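Local structure of DNA processing protein DprA (Streptococcus pneumoniae, 3UQZ) at residues K2-N5 with Y6-Y9; T17-Q20 with I21-V24; E34-L37 with G38-A41; P49-F52 with M53-Y56; F74-D78 with D79-W83. The protein helps load the recombinase RecA onto single-stranded DNA during natural transformation, binding the incoming strand cooperatively and protecting it from nucleases. All coordinates share one frame; numbering follows the deposited sequence.

All five contacts are local and follow one another along the chain without nesting or crossing. Interactions 1, 2 and 3 each form where a loop runs into a helix, at the starts of helices 5-13, 18-28 and 37-43, while interaction 4 is the opening of helix 49-58. These four lie in the N-terminal sterile alpha motif domain, where Ile-3, Val-24, Leu-35 and Ile-40 share one apolar cluster and Leu-37 and Ala-41 pack against interaction 4. Interaction 5 folds up the loop after strand 73-75 of the Rossmann-like part. Its residues touch interactions 1 and 2, so this loop packs the sheet-bearing part against the helical domain.

Interaction 1: residues K2-N5 with Y6-Y9; sequences KITN and YEIY
The carbonyl O of Thr-4 accepts a hydrogen bond from Ile-8 N at 3.0 Å, closing the first turn of helix 5-13, which opens the sterile alpha motif domain. Thr-4 is the N-cap. Its chi1 of 58° sets OG1 between its own backbone N and carbonyl carbon, where it accepts a weak capping bond from Glu-7 N at 3.5 Å. Threonine suits the place because its short hydroxyl arm can stand in for a carbonyl that a preceding turn would have offered. The next bond runs from Tyr-9 N to Asn-5 O over 3.1 Å. Glu-7 lays CG beside Thr-4 OG1, then bends at chi2 (-69°) and carries OE1 to the hydroxyl of Tyr-56 on helix 49-58. The side chains of Asn-5 and Ile-8 lie side by side and point the same way; the amide of Asn-5 bonds to Ser-75 OG and Asp-78 OD2, which tie the helix start to the loop after strand 73-75. Flanking the cap, Ile-3 and Ile-8 form a hydrophobic staple, a pairing of the residue before the N-cap with the fourth helical residue. They cross at about a right angle, with Ile-3 CG2 3.8 Å from Ile-8 CG1.

Interaction 2: residues T17-Q20 with I21-V24; sequences TNQQ and ILKV
Backbone bonds come first: Ile-21 N reaches Thr-17 O at 2.9 Å, and Leu-22 N reaches Asn-18 O at the same length. Lys-23 N to Gln-19 O and Val-24 N to Gln-20 O continue the series, so each of the first four carbonyls meets the amide four residues on.

Side-chain polar bonds secure the beginning of this helix, 18-28, the second of the sterile alpha motif domain. Thr-17 and Gln-20 make a capping box: Gln-20 N gives its hydrogen to Thr-17 OG1 at 3.2 Å, and Thr-17 N returns one to Gln-20 OE1 at 2.9 Å. Beyond CG the glutamine is extended (chi2 166°), which lets its amide oxygen span the turn back to the N-cap. Asn-18 faces elsewhere with its amide, bonding to Val-93 N, Ala-91 O and Asp-90 OD1 in the loop before strand 94-99.

Van der Waals touches of aliphatic carbons on polar atoms make up the rest. The amide end of Asn-18 is flanked by Leu-22, whose CD1 lies 3.6 Å from Asn-18 ND2. Ile-21, branched and apolar, folds CG1 and CD1 along the carbonyl of Thr-17, both about 3.6 Å from Thr-17 O, and its buried side chain presses on Leu-11 and Lys-12 of helix 5-13.

Interaction 3: residues E34-L37 with G38-A41; sequences ELLL and GDIA
The flat group that takes part is the carboxylate of Asp-39, whose OD2 meets the CD1 methyl of Leu-36, the two side chains passing each other at a slant. A chi1 of -70° keeps CG of Asp-39 beside its own backbone N, at the positive start of helix 37-43; an acid is well placed there, since the helix dipole would probably stabilise its charge. The carbonyl group of Leu-36, also flat, receives two amides. Asp-39 N stands above its plane, 41° out of it, at 2.8 Å from Leu-36 O, while Ile-40 N comes closer to the plane at 3.1 Å from the same atom. Ala-41 N then bonds to Leu-37 O at 3.0 Å.

Leu-36 occupies the N-cap, although as a leucine it has no side-chain acceptor to offer the first turn. What brackets the cap is apolar: Leu-35 CB lies 3.9 Å from Ile-40 CG1, joining the residue before the N-cap to the fourth helical one in a hydrophobic staple. The small Gly-38 and Ala-41 add little bulk to the turn.

Leu-35 and Ile-40 both reach Ile-3 and Val-24, the latter on helix 18-28, and Leu-37 and Ala-41 rest on helix 49-58, so this helix start packs on both of those helices of the sterile alpha motif domain.

Interaction 4: residues P49-F52 with M53-Y56; sequences PAVF and MERY
A chi1 of -66° holds CG of Met-53, modelled as selenomethionine, beside its own backbone N, and this brings it alongside both Pro-49 O and the Phe-52 ring. Met-53 CG lies 3.9 Å from Phe-52 CD2, the two side chains crossing at an oblique angle; further out the side chain touches Leu-37 of helix 37-43. Next to these lie the main-chain bonds: Met-53 N to Pro-49 O at 3.0 Å, Glu-54 N to Ala-50 O at 3.0 Å and Arg-55 N to Val-51 O at 3.1 Å. Tyr-56 N reaches Phe-52 O at 2.9 Å. Proline suits the first turn, because an N-H there would have no helical carbonyl to bond, so proline's lack of one costs nothing.

The helix has two characters. Val-51, Glu-54 and Arg-55 lie on its exposed side, Glu-54 being extended with OE1 near Val-51 CG2. Phe-52 and Tyr-56, one turn apart, are buried: the first touches Ala-41 of helix 37-43, and the Tyr-56 ring makes a cation-pi contact with Lys-10 of helix 5-13 while its hydroxyl bonds to Glu-7. This is an amphipathic alpha-helix of the small helical bundle that makes up a sterile alpha motif domain.

Interaction 5: residues F74-D78 with D79-W83; sequences FSILD and DCYPW
Tyr-81 turns its ring so that one face receives the backbone of Ile-76, whose CA stands 3.9 Å from the ring centroid, 23° off the normal, in a CH-pi contact. Ile-76 CG1 and CD1 continue along the same ring, each about 4.0 Å from Tyr-81 CE2. A chi1 of -165°, placing CG anti to the backbone N, swings the tyrosine back over the turn. Phe-74 meets it obliquely: the ring planes are inclined at 64°, and Tyr-81 CD1 lies near the Phe-74 plane at its edge, 3.7 Å from Phe-74 CE1. Cys-80 approaches the phenylalanine between face and edge, SG being 4.3 Å from the ring centroid, a sulfur-aromatic contact that suits a small polarisable side chain.

Two successive type I turns bring these groups together, Ser-75 to Asp-78 and Asp-78 to Tyr-81, the latter with a weak bond from Tyr-81 N to Asp-78 O. Short polar residues serve well here, bonding to nearby backbone N-H: Ser-75 OG forward to Leu-77 N at 3.3 Å in an ST turn, Asp-78 OD2 back to Ser-75 N at 3.0 Å, met from above the carboxylate plane. Asn-5 of helix 5-13 bonds to both side chains.

Phe-74 pairs by backbone with Leu-95 of strand 94-99, the tyrosine hydroxyl bonds to Pro-92 O, and Ile-76 packs on Leu-22 and Leu-25 of helix 18-28.

Interaction 1: residues K2-N5 with Y6-Y9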
loop_
_atom_site.group_PDB
_atom_site.type_symbol
_atom_site.label_atom_id
_atom_site.label_comp_id
_atom_site.label_asym_id
_atom_site.label_seq_id
_atom_site.Cartn_x
_atom_site.Cartn_y
_atom_site.Cartn_z
ATOM N N LYS A 2 -35.372 5.470 39.891
ATOM C CA LYS A 2 -34.650 6.368 38.988
ATOM C C LYS A 2 -33.295 5.734 38.685
ATOM O O LYS A 2 -32.529 5.462 39.613
ATOM C CB LYS A 2 -34.499 7.776 39.622
ATOM C CG LYS A 2 -33.680 8.789 38.815
ATOM C CD LYS A 2 -34.497 9.501 37.746
ATOM C CE LYS A 2 -33.664 10.493 36.977
ATOM N NZ LYS A 2 -34.479 11.229 35.979
ATOM N N ILE A 3 -33.013 5.464 37.394
ATOM C CA ILE A 3 -31.729 4.880 36.989
ATOM C C ILE A 3 -30.678 5.988 36.899
ATOM O O ILE A 3 -30.685 6.783 35.955
ATOM C CB ILE A 3 -31.786 3.998 35.701
ATOM C CG1 ILE A 3 -32.966 3.002 35.729
ATOM C CG2 ILE A 3 -30.445 3.273 35.478
ATOM C CD1 ILE A 3 -33.384 2.482 34.348
ATOM N N THR A 4 -29.807 6.054 37.916
ATOM C CA THR A 4 -28.693 7.009 38.017
ATOM C C THR A 4 -27.416 6.290 37.546
ATOM O O THR A 4 -27.492 5.099 37.214
ATOM C CB THR A 4 -28.547 7.500 39.483
ATOM O OG1 THR A 4 -28.333 6.388 40.345
ATOM C CG2 THR A 4 -29.736 8.293 39.966
ATOM N N ASN A 5 -26.246 6.983 37.536
ATOM C CA ASN A 5 -24.980 6.347 37.144
ATOM C C ASN A 5 -24.616 5.215 38.103
ATOM O O ASN A 5 -24.135 4.168 37.651
ATOM C CB ASN A 5 -23.835 7.349 37.022
ATOM C CG ASN A 5 -23.942 8.309 35.860
ATOM O OD1 ASN A 5 -24.880 8.253 35.039
ATOM N ND2 ASN A 5 -22.985 9.243 35.793
ATOM N N TYR A 6 -24.901 5.399 39.417
ATOM C CA TYR A 6 -24.676 4.362 40.436
ATOM C C TYR A 6 -25.539 3.127 40.143
ATOM O O TYR A 6 -25.074 1.997 40.326
ATOM C CB TYR A 6 -24.956 4.892 41.864
ATOM C CG TYR A 6 -24.977 3.794 42.906
ATOM C CD1 TYR A 6 -23.798 3.210 43.356
ATOM C CD2 TYR A 6 -26.182 3.274 43.377
ATOM C CE1 TYR A 6 -23.814 2.144 44.254
ATOM C CE2 TYR A 6 -26.209 2.207 44.273
ATOM C CZ TYR A 6 -25.024 1.656 44.721
ATOM O OH TYR A 6 -25.055 0.625 45.625
ATOM N N GLU A 7 -26.796 3.349 39.705
ATOM C CA GLU A 7 -27.719 2.263 39.390
ATOM C C GLU A 7 -27.269 1.497 38.166
ATOM O O GLU A 7 -27.347 0.265 38.174
ATOM C CB GLU A 7 -29.164 2.752 39.274
ATOM C CG GLU A 7 -29.759 3.225 40.591
ATOM C CD GLU A 7 -30.031 2.161 41.637
ATOM O OE1 GLU A 7 -30.080 0.960 41.285
ATOM O OE2 GLU A 7 -30.209 2.541 42.817
ATOM N N ILE A 8 -26.710 2.210 37.156
ATOM C CA ILE A 8 -26.141 1.598 35.950
ATOM C C ILE A 8 -25.040 0.607 36.385
ATOM O O ILE A 8 -25.081 -0.560 35.987
ATOM C CB ILE A 8 -25.634 2.670 34.940
ATOM C CG1 ILE A 8 -26.823 3.415 34.269
ATOM C CG2 ILE A 8 -24.741 2.034 33.894
ATOM C CD1 ILE A 8 -26.482 4.734 33.531
ATOM N N TYR A 9 -24.122 1.056 37.268
ATOM C CA TYR A 9 -23.059 0.223 37.836
ATOM C C TYR A 9 -23.651 -0.955 38.603
ATOM O O TYR A 9 -23.196 -2.087 38.410
ATOM C CB TYR A 9 -22.131 1.053 38.742
ATOM C CG TYR A 9 -20.886 0.315 39.191
ATOM C CD1 TYR A 9 -20.029 -0.275 38.266
ATOM C CD2 TYR A 9 -20.550 0.228 40.542
ATOM C CE1 TYR A 9 -18.884 -0.959 38.674
ATOM C CE2 TYR A 9 -19.401 -0.445 40.960
ATOM C CZ TYR A 9 -18.573 -1.036 40.020
ATOM O OH TYR A 9 -17.440 -1.701 40.417
#

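Interaction 2: residues T17-Q20 with I21-V24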
loop_
_atom_site.group_PDB
_atom_site.type_symbol
_atom_site.label_atom_id
_atom_site.label_comp_id
_atom_site.label_asym_id
_atom_site.label_seq_id
_atom_site.Cartn_x
_atom_site.Cartn_y
_atom_site.Cartn_z
ATOM N N THR A 17 -25.547 -7.303 31.001
ATOM C CA THR A 17 -24.506 -6.960 30.025
ATOM C C THR A 17 -24.723 -5.526 29.563
ATOM O O THR A 17 -25.827 -4.991 29.697
ATOM C CB THR A 17 -24.511 -7.902 28.807
ATOM O OG1 THR A 17 -25.710 -7.706 28.066
ATOM C CG2 THR A 17 -24.329 -9.354 29.175
ATOM N N ASN A 18 -23.678 -4.920 28.983
ATOM C CA ASN A 18 -23.725 -3.567 28.436
ATOM C C ASN A 18 -24.857 -3.418 27.417
ATOM O O ASN A 18 -25.579 -2.423 27.465
ATOM C CB ASN A 18 -22.397 -3.232 27.797
ATOM C CG ASN A 18 -22.271 -1.789 27.471
ATOM O OD1 ASN A 18 -21.826 -1.002 28.302
ATOM N ND2 ASN A 18 -22.673 -1.411 26.260
ATOM N N GLN A 19 -25.020 -4.410 26.506
ATOM C CA GLN A 19 -26.109 -4.387 25.524
ATOM C C GLN A 19 -27.469 -4.418 26.225
ATOM O O GLN A 19 -28.367 -3.674 25.825
ATOM C CB GLN A 19 -26.001 -5.540 24.516
ATOM C CG GLN A 19 -25.588 -5.110 23.111
ATOM C CD GLN A 19 -26.438 -4.015 22.497
ATOM O OE1 GLN A 19 -27.660 -3.934 22.693
ATOM N NE2 GLN A 19 -25.802 -3.158 21.714
ATOM N N GLN A 20 -27.607 -5.252 27.290
ATOM C CA GLN A 20 -28.850 -5.351 28.060
ATOM C C GLN A 20 -29.215 -4.020 28.728
ATOM O O GLN A 20 -30.381 -3.621 28.657
ATOM C CB GLN A 20 -28.794 -6.503 29.075
ATOM C CG GLN A 20 -28.913 -7.875 28.420
ATOM C CD GLN A 20 -28.533 -9.030 29.321
ATOM O OE1 GLN A 20 -27.834 -8.883 30.340
ATOM N NE2 GLN A 20 -28.956 -10.223 28.925
ATOM N N ILE A 21 -28.217 -3.307 29.319
ATOM C CA ILE A 21 -28.427 -1.991 29.953
ATOM C C ILE A 21 -28.778 -0.931 28.894
ATOM O O ILE A 21 -29.631 -0.077 29.140
ATOM C CB ILE A 21 -27.259 -1.588 30.895
ATOM C CG1 ILE A 21 -27.109 -2.623 32.039
ATOM C CG2 ILE A 21 -27.453 -0.162 31.458
ATOM C CD1 ILE A 21 -25.786 -2.824 32.532
ATOM N N LEU A 22 -28.161 -1.031 27.698
ATOM C CA LEU A 22 -28.450 -0.157 26.567
ATOM C C LEU A 22 -29.924 -0.238 26.161
ATOM O O LEU A 22 -30.525 0.809 25.951
ATOM C CB LEU A 22 -27.531 -0.461 25.373
ATOM C CG LEU A 22 -26.387 0.533 25.150
ATOM C CD1 LEU A 22 -25.318 -0.064 24.260
ATOM C CD2 LEU A 22 -26.903 1.868 24.587
ATOM N N LYS A 23 -30.517 -1.463 26.104
ATOM C CA LYS A 23 -31.947 -1.675 25.804
ATOM C C LYS A 23 -32.814 -0.991 26.866
ATOM O O LYS A 23 -33.768 -0.297 26.508
ATOM C CB LYS A 23 -32.305 -3.174 25.756
ATOM C CG LYS A 23 -31.891 -3.877 24.481
ATOM C CD LYS A 23 -32.380 -5.315 24.470
ATOM C CE LYS A 23 -31.758 -6.094 23.338
ATOM N NZ LYS A 23 -30.391 -6.592 23.665
ATOM N N VAL A 24 -32.455 -1.167 28.169
ATOM C CA VAL A 24 -33.172 -0.592 29.309
ATOM C C VAL A 24 -33.177 0.930 29.204
ATOM O O VAL A 24 -34.243 1.540 29.301
ATOM C CB VAL A 24 -32.608 -1.097 30.667
ATOM C CG1 VAL A 24 -33.213 -0.347 31.854
ATOM C CG2 VAL A 24 -32.803 -2.603 30.830
#

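Interaction 3: residues E34-L37 with G38-A41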
loop_
_atom_site.group_PDB
_atom_site.type_symbol
_atom_site.label_atom_id
_atom_site.label_comp_id
_atom_site.label_asym_id
_atom_site.label_seq_id
_atom_site.Cartn_x
_atom_site.Cartn_y
_atom_site.Cartn_z
ATOM N N GLU A 34 -37.222 6.501 34.862
ATOM C CA GLU A 34 -38.036 6.124 36.017
ATOM C C GLU A 34 -38.762 4.839 35.629
ATOM O O GLU A 34 -39.770 4.882 34.918
ATOM C CB GLU A 34 -39.018 7.262 36.351
ATOM C CG GLU A 34 -39.482 7.277 37.792
ATOM C CD GLU A 34 -38.552 7.963 38.776
ATOM O OE1 GLU A 34 -38.131 9.111 38.504
ATOM O OE2 GLU A 34 -38.295 7.371 39.851
ATOM N N LEU A 35 -38.184 3.692 36.016
ATOM C CA LEU A 35 -38.680 2.346 35.692
ATOM C C LEU A 35 -38.679 1.475 36.931
ATOM O O LEU A 35 -37.800 1.643 37.768
ATOM C CB LEU A 35 -37.751 1.683 34.639
ATOM C CG LEU A 35 -37.721 2.276 33.224
ATOM C CD1 LEU A 35 -36.547 1.742 32.442
ATOM C CD2 LEU A 35 -38.993 1.970 32.471
ATOM N N LEU A 36 -39.642 0.558 37.082
ATOM C CA LEU A 36 -39.521 -0.326 38.233
ATOM C C LEU A 36 -38.750 -1.596 37.901
ATOM O O LEU A 36 -38.722 -2.005 36.743
ATOM C CB LEU A 36 -40.760 -0.514 39.131
ATOM C CG LEU A 36 -42.144 -0.744 38.555
ATOM C CD1 LEU A 36 -42.239 -2.076 37.866
ATOM C CD2 LEU A 36 -43.144 -0.748 39.673
ATOM N N LEU A 37 -38.081 -2.178 38.901
ATOM C CA LEU A 37 -37.181 -3.325 38.770
ATOM C C LEU A 37 -37.669 -4.495 37.935
ATOM O O LEU A 37 -36.875 -5.069 37.187
ATOM C CB LEU A 37 -36.664 -3.772 40.136
ATOM C CG LEU A 37 -35.382 -4.604 40.168
ATOM C CD1 LEU A 37 -34.180 -3.843 39.600
ATOM C CD2 LEU A 37 -35.070 -5.001 41.565
ATOM N N GLY A 38 -38.960 -4.810 38.042
ATOM C CA GLY A 38 -39.600 -5.868 37.270
ATOM C C GLY A 38 -39.608 -5.562 35.789
ATOM O O GLY A 38 -39.470 -6.473 34.971
ATOM N N ASP A 39 -39.744 -4.271 35.437
ATOM C CA ASP A 39 -39.711 -3.803 34.052
ATOM C C ASP A 39 -38.279 -3.814 33.520
ATOM O O ASP A 39 -38.058 -4.281 32.405
ATOM C CB ASP A 39 -40.335 -2.406 33.918
ATOM C CG ASP A 39 -41.840 -2.380 34.132
ATOM O OD1 ASP A 39 -42.528 -3.331 33.671
ATOM O OD2 ASP A 39 -42.339 -1.384 34.702
ATOM N N ILE A 40 -37.299 -3.360 34.338
ATOM C CA ILE A 40 -35.878 -3.380 33.979
ATOM C C ILE A 40 -35.485 -4.818 33.611
ATOM O O ILE A 40 -34.906 -5.025 32.545
ATOM C CB ILE A 40 -34.976 -2.763 35.088
ATOM C CG1 ILE A 40 -35.230 -1.246 35.238
ATOM C CG2 ILE A 40 -33.480 -3.060 34.834
ATOM C CD1 ILE A 40 -34.583 -0.568 36.474
ATOM N N ALA A 41 -35.882 -5.805 34.448
ATOM C CA ALA A 41 -35.615 -7.236 34.244
ATOM C C ALA A 41 -36.206 -7.740 32.931
ATOM O O ALA A 41 -35.585 -8.549 32.236
ATOM C CB ALA A 41 -36.178 -8.041 35.403
#

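Interaction 4: residues P49-F52 with M53-Y56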
loop_
_atom_site.group_PDB
_atom_site.type_symbol
_atom_site.label_atom_id
_atom_site.label_comp_id
_atom_site.label_asym_id
_atom_site.label_seq_id
_atom_site.Cartn_x
_atom_site.Cartn_y
_atom_site.Cartn_z
ATOM N N PRO A 49 -34.781 -13.498 34.631
ATOM C CA PRO A 49 -35.101 -12.244 35.338
ATOM C C PRO A 49 -35.114 -12.367 36.859
ATOM O O PRO A 49 -34.694 -11.430 37.537
ATOM C CB PRO A 49 -36.488 -11.877 34.792
ATOM C CG PRO A 49 -36.602 -12.595 33.499
ATOM C CD PRO A 49 -35.892 -13.886 33.737
ATOM N N ALA A 50 -35.568 -13.526 37.389
ATOM C CA ALA A 50 -35.628 -13.816 38.822
ATOM C C ALA A 50 -34.232 -13.842 39.439
ATOM O O ALA A 50 -34.064 -13.379 40.573
ATOM C CB ALA A 50 -36.321 -15.147 39.054
ATOM N N VAL A 51 -33.225 -14.362 38.680
ATOM C CA VAL A 51 -31.838 -14.439 39.144
ATOM C C VAL A 51 -31.181 -13.067 39.165
ATOM O O VAL A 51 -30.394 -12.780 40.076
ATOM C CB VAL A 51 -30.978 -15.561 38.489
ATOM C CG1 VAL A 51 -30.227 -15.070 37.256
ATOM C CG2 VAL A 51 -30.003 -16.143 39.504
ATOM N N PHE A 52 -31.536 -12.207 38.183
ATOM C CA PHE A 52 -31.026 -10.839 38.136
ATOM C C PHE A 52 -31.545 -10.046 39.351
ATOM O O PHE A 52 -30.751 -9.416 40.060
ATOM C CB PHE A 52 -31.391 -10.144 36.800
ATOM C CG PHE A 52 -31.589 -8.647 36.906
ATOM C CD1 PHE A 52 -30.517 -7.801 37.173
ATOM C CD2 PHE A 52 -32.853 -8.088 36.787
ATOM C CE1 PHE A 52 -30.706 -6.425 37.300
ATOM C CE2 PHE A 52 -33.042 -6.711 36.915
ATOM C CZ PHE A 52 -31.965 -5.889 37.164
HETATM N N MSE A 53 -32.878 -10.089 39.578
HETATM C CA MSE A 53 -33.560 -9.396 40.673
HETATM C C MSE A 53 -33.049 -9.849 42.033
HETATM O O MSE A 53 -32.789 -9.001 42.886
HETATM C CB MSE A 53 -35.064 -9.580 40.561
HETATM C CG MSE A 53 -35.660 -8.908 39.342
HETATM SE SE MSE A 53 -37.601 -8.857 39.398
HETATM C CE MSE A 53 -37.720 -7.554 40.899
ATOM N N GLU A 54 -32.809 -11.176 42.191
ATOM C CA GLU A 54 -32.246 -11.787 43.397
ATOM C C GLU A 54 -30.907 -11.131 43.668
ATOM O O GLU A 54 -30.757 -10.499 44.708
ATOM C CB GLU A 54 -32.083 -13.310 43.212
ATOM C CG GLU A 54 -31.662 -14.060 44.467
ATOM C CD GLU A 54 -31.339 -15.528 44.259
ATOM O OE1 GLU A 54 -30.342 -15.831 43.563
ATOM O OE2 GLU A 54 -32.076 -16.378 44.812
ATOM N N ARG A 55 -29.973 -11.208 42.693
ATOM C CA ARG A 55 -28.624 -10.621 42.748
ATOM C C ARG A 55 -28.643 -9.129 43.070
ATOM O O ARG A 55 -27.849 -8.687 43.904
ATOM C CB ARG A 55 -27.856 -10.893 41.447
ATOM C CG ARG A 55 -27.401 -12.341 41.304
ATOM C CD ARG A 55 -26.494 -12.541 40.113
ATOM N NE ARG A 55 -25.280 -11.726 40.201
ATOM C CZ ARG A 55 -24.323 -11.703 39.279
ATOM N NH1 ARG A 55 -24.420 -12.462 38.193
ATOM N NH2 ARG A 55 -23.261 -10.925 39.435
ATOM N N TYR A 56 -29.587 -8.372 42.463
ATOM C CA TYR A 56 -29.755 -6.939 42.716
ATOM C C TYR A 56 -30.049 -6.679 44.208
ATOM O O TYR A 56 -29.422 -5.812 44.821
ATOM C CB TYR A 56 -30.864 -6.349 41.821
ATOM C CG TYR A 56 -31.055 -4.854 41.987
ATOM C CD1 TYR A 56 -30.450 -3.951 41.115
ATOM C CD2 TYR A 56 -31.842 -4.342 43.018
ATOM C CE1 TYR A 56 -30.622 -2.576 41.265
ATOM C CE2 TYR A 56 -32.014 -2.968 43.183
ATOM C CZ TYR A 56 -31.400 -2.090 42.306
ATOM O OH TYR A 56 -31.562 -0.740 42.482
#

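Interaction 5: residues F74-D78 with D79-W83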
loop_
_atom_site.group_PDB
_atom_site.type_symbol
_atom_site.label_atom_id
_atom_site.label_comp_id
_atom_site.label_asym_id
_atom_site.label_seq_id
_atom_site.Cartn_x
_atom_site.Cartn_y
_atom_site.Cartn_z
ATOM N N PHE A 74 -18.831 8.833 34.140
ATOM C CA PHE A 74 -19.839 9.441 33.276
ATOM C C PHE A 74 -20.498 8.328 32.473
ATOM O O PHE A 74 -19.864 7.300 32.213
ATOM C CB PHE A 74 -19.269 10.560 32.378
ATOM C CG PHE A 74 -18.304 10.141 31.288
ATOM C CD1 PHE A 74 -18.757 9.893 29.993
ATOM C CD2 PHE A 74 -16.939 10.010 31.552
ATOM C CE1 PHE A 74 -17.873 9.479 28.990
ATOM C CE2 PHE A 74 -16.055 9.603 30.544
ATOM C CZ PHE A 74 -16.527 9.347 29.270
ATOM N N SER A 75 -21.785 8.501 32.132
ATOM C CA SER A 75 -22.553 7.493 31.400
ATOM C C SER A 75 -23.077 8.040 30.082
ATOM O O SER A 75 -22.998 9.244 29.839
ATOM C CB SER A 75 -23.718 6.993 32.253
ATOM O OG SER A 75 -24.719 7.987 32.410
ATOM N N ILE A 76 -23.682 7.158 29.269
ATOM C CA ILE A 76 -24.318 7.493 27.997
ATOM C C ILE A 76 -25.502 8.490 28.191
ATOM O O ILE A 76 -25.969 9.070 27.216
ATOM C CB ILE A 76 -24.686 6.186 27.227
ATOM C CG1 ILE A 76 -24.853 6.433 25.695
ATOM C CG2 ILE A 76 -25.871 5.450 27.863
ATOM C CD1 ILE A 76 -24.534 5.226 24.779
ATOM N N LEU A 77 -25.955 8.702 29.449
ATOM C CA LEU A 77 -27.036 9.633 29.811
ATOM C C LEU A 77 -26.516 11.064 30.004
ATOM O O LEU A 77 -27.279 12.019 29.849
ATOM C CB LEU A 77 -27.781 9.166 31.088
ATOM C CG LEU A 77 -28.487 7.770 31.054
ATOM C CD1 LEU A 77 -29.106 7.434 32.414
ATOM C CD2 LEU A 77 -29.551 7.652 29.938
ATOM N N ASP A 78 -25.217 11.206 30.326
ATOM C CA ASP A 78 -24.542 12.482 30.550
ATOM C C ASP A 78 -24.192 13.234 29.273
ATOM O O ASP A 78 -23.924 12.625 28.241
ATOM C CB ASP A 78 -23.313 12.294 31.456
ATOM C CG ASP A 78 -23.656 11.783 32.855
ATOM O OD1 ASP A 78 -24.697 12.212 33.413
ATOM O OD2 ASP A 78 -22.888 10.961 33.393
ATOM N N ASP A 79 -24.200 14.573 29.367
ATOM C CA ASP A 79 -23.928 15.533 28.290
ATOM C C ASP A 79 -22.511 15.415 27.731
ATOM O O ASP A 79 -22.302 15.655 26.541
ATOM C CB ASP A 79 -24.146 16.988 28.779
ATOM C CG ASP A 79 -25.289 17.198 29.761
ATOM O OD1 ASP A 79 -25.187 16.700 30.911
ATOM O OD2 ASP A 79 -26.250 17.917 29.408
ATOM N N CYS A 80 -21.541 15.086 28.596
ATOM C CA CYS A 80 -20.134 14.986 28.231
ATOM C C CYS A 80 -19.794 13.752 27.392
ATOM O O CYS A 80 -18.717 13.707 26.782
ATOM C CB CYS A 80 -19.248 15.086 29.467
ATOM S SG CYS A 80 -19.263 13.605 30.496
ATOM N N TYR A 81 -20.683 12.749 27.373
ATOM C CA TYR A 81 -20.454 11.539 26.598
ATOM C C TYR A 81 -20.287 11.914 25.103
ATOM O O TYR A 81 -21.184 12.559 24.541
ATOM C CB TYR A 81 -21.594 10.525 26.814
ATOM C CG TYR A 81 -21.274 9.125 26.337
ATOM C CD1 TYR A 81 -20.833 8.150 27.222
ATOM C CD2 TYR A 81 -21.450 8.765 25.000
ATOM C CE1 TYR A 81 -20.580 6.849 26.794
ATOM C CE2 TYR A 81 -21.175 7.475 24.557
ATOM C CZ TYR A 81 -20.746 6.518 25.460
ATOM O OH TYR A 81 -20.492 5.244 25.023
ATOM N N PRO A 82 -19.109 11.582 24.484
ATOM C CA PRO A 82 -18.888 11.968 23.074
ATOM C C PRO A 82 -19.802 11.271 22.070
ATOM O O PRO A 82 -19.985 10.053 22.119
ATOM C CB PRO A 82 -17.397 11.707 22.840
ATOM C CG PRO A 82 -16.994 10.784 23.887
ATOM C CD PRO A 82 -17.942 10.864 25.039
ATOM N N TRP A 83 -20.380 12.075 21.165
ATOM C CA TRP A 83 -21.345 11.656 20.157
ATOM C C TRP A 83 -20.856 10.604 19.189
ATOM O O TRP A 83 -21.661 9.781 18.769
ATOM C CB TRP A 83 -21.930 12.872 19.427
ATOM C CG TRP A 83 -22.893 13.707 20.234
ATOM C CD1 TRP A 83 -23.313 13.484 21.515
ATOM C CD2 TRP A 83 -23.572 14.893 19.791
ATOM N NE1 TRP A 83 -24.192 14.467 21.903
ATOM C CE2 TRP A 83 -24.383 15.335 20.859
ATOM C CE3 TRP A 83 -23.595 15.613 18.580
ATOM C CZ2 TRP A 83 -25.212 16.463 20.751
ATOM C CZ3 TRP A 83 -24.426 16.716 18.473
ATOM C CH2 TRP A 83 -25.220 17.131 19.548
#